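Local coordinates for sensor protein (Haloarcula marismortui ATCC 43049, PDB 3BWL) that probably acts as a sensor histidine kinase, autophosphorylating on histidine with ATP, and is represented here by a PAS domain with an indole carbaldehyde in its pocket, at residues Y93-R96 against T100-V103. Sequence-based numbering, arbitrary orientation.
With I3A (1H-indole-3-carbaldehyde), chain F.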
# COMPACT_ATOMS: atom_id res chain seq x y z
N TYR A 93 -10.50 2.70 -15.35
CA TYR A 93 -11.53 1.94 -14.66
C TYR A 93 -12.92 2.48 -14.96
O TYR A 93 -13.09 3.68 -15.10
CB TYR A 93 -11.31 1.97 -13.14
CG TYR A 93 -10.11 1.16 -12.67
CD1 TYR A 93 -9.94 -0.17 -13.09
CD2 TYR A 93 -9.18 1.69 -11.78
CE1 TYR A 93 -8.86 -0.92 -12.64
CE2 TYR A 93 -8.08 0.96 -11.31
CZ TYR A 93 -7.92 -0.34 -11.77
OH TYR A 93 -6.85 -1.07 -11.35
N GLU A 94 -13.86 1.57 -15.05
CA GLU A 94 -15.28 1.90 -15.17
C GLU A 94 -15.92 1.66 -13.82
O GLU A 94 -15.91 0.52 -13.29
CB GLU A 94 -15.92 1.00 -16.20
CG GLU A 94 -17.34 1.41 -16.56
CD GLU A 94 -17.89 0.53 -17.67
OE1 GLU A 94 -17.74 -0.72 -17.59
OE2 GLU A 94 -18.46 1.07 -18.64
N ARG A 95 -16.46 2.73 -13.24
CA ARG A 95 -17.20 2.62 -12.00
C ARG A 95 -18.57 1.95 -12.20
O ARG A 95 -19.11 1.90 -13.34
CB ARG A 95 -17.40 4.00 -11.38
CG ARG A 95 -16.09 4.78 -11.11
CD ARG A 95 -16.38 5.81 -10.03
NE ARG A 95 -15.21 6.63 -9.74
CZ ARG A 95 -14.78 7.66 -10.49
NH1 ARG A 95 -15.40 7.99 -11.63
NH2 ARG A 95 -13.68 8.34 -10.11
N ARG A 96 -19.16 1.51 -11.08
CA ARG A 96 -20.51 0.91 -11.15
C ARG A 96 -21.52 1.81 -11.86
O ARG A 96 -22.35 1.33 -12.66
CB ARG A 96 -21.03 0.59 -9.77
CG ARG A 96 -22.21 -0.40 -9.78
CD ARG A 96 -22.50 -0.83 -8.33
NE ARG A 96 -23.43 -1.95 -8.23
CZ ARG A 96 -24.75 -1.84 -8.36
NH1 ARG A 96 -25.53 -2.92 -8.23
NH2 ARG A 96 -25.30 -0.65 -8.62
N THR A 100 -15.90 7.09 -15.47
CA THR A 100 -14.60 6.43 -15.64
C THR A 100 -13.53 7.14 -14.83
O THR A 100 -13.64 8.32 -14.53
CB THR A 100 -14.18 6.33 -17.11
OG1 THR A 100 -14.04 7.65 -17.67
CG2 THR A 100 -15.25 5.53 -17.90
N MSE A 101 -12.47 6.40 -14.55
CA MSE A 101 -11.39 6.90 -13.74
C MSE A 101 -10.07 6.55 -14.43
O MSE A 101 -9.75 5.40 -14.50
CB MSE A 101 -11.43 6.20 -12.38
CG MSE A 101 -10.33 6.72 -11.47
SE MSE A 101 -10.24 5.56 -9.88
CE MSE A 101 -12.00 5.53 -9.56
N SER A 102 -9.33 7.54 -14.91
CA SER A 102 -8.00 7.28 -15.45
C SER A 102 -7.03 6.99 -14.32
O SER A 102 -7.02 7.69 -13.32
CB SER A 102 -7.47 8.46 -16.27
OG SER A 102 -8.12 8.49 -17.52
N VAL A 103 -6.23 5.93 -14.48
CA VAL A 103 -5.29 5.55 -13.43
C VAL A 103 -3.94 5.23 -14.02
O VAL A 103 -3.82 4.89 -15.21
CB VAL A 103 -5.78 4.29 -12.64
CG1 VAL A 103 -7.06 4.63 -11.88
CG2 VAL A 103 -6.04 3.09 -13.61
O I3A F . -4.40 -5.02 -11.50
C3' I3A F . -4.98 -4.04 -11.94
C3 I3A F . -4.97 -3.76 -13.42
C2 I3A F . -5.73 -2.67 -13.94
N I3A F . -5.49 -2.77 -15.29
C8 I3A F . -4.69 -3.83 -15.60
C9 I3A F . -4.35 -4.51 -14.44
C4 I3A F . -3.51 -5.64 -14.48
C5 I3A F . -3.04 -6.11 -15.74
C6 I3A F . -3.41 -5.44 -16.92
C7 I3A F . -4.22 -4.29 -16.84
O HOH W 1 -12.93 10.23 -12.29
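Y93 and M101, a selenomethionine, face each other as an antiparallel hydrogen-bonded pair: M101 N reaches Y93 O at 2.8 Å in the carbonyl plane, while Y93 N gives the return bond to M101 O at 2.9 Å, tilted 27° from the M101 carbonyl plane. E94 and T100 follow as a non-hydrogen-bonded pair, and T100 CA adds a CA-H...O contact to Y93 O.

The Y93 and M101 side chains share one face of the sheet. With CG beside the backbone N (chi1 -71°), the tyrosine ring runs across V103, whose two methyls meet the CD2–CE2 side; CD2 lies 3.6 Å from V103 CG1. The selenium of M101 sits at the ring's edge, near its plane. At the far end, Y93 OH comes within 3.2 Å of C2 of the indole carbaldehyde and is hydrogen-bonded to S122 OG, which would help fix the hydroxyl beside the ligand. A leucine in place of Y93 would probably leave S122 without this partner and open a gap between V103 and the ligand.

Beyond the paired residues, the extended side chain of R95 turns back over M101. M101 CB lies 3.8 Å above one face of the guanidinium, offset toward its rim, and the bend at chi3 (-46°) brings CE to 3.3 Å from R95 NH2. A water in the guanidinium plane accepts from NH2 and donates to T100 O, linking the arginine of the turn to strand 100-112, while S99 OG holds NH1. L50 of helix 44-50 packs against Y93, R95 and M101.

This is the turn end of the hairpin formed by strands 86-94 and 100-112 in the five-stranded antiparallel sheet of a PAS fold, where Y93 contributes to the wall of the ligand pocket.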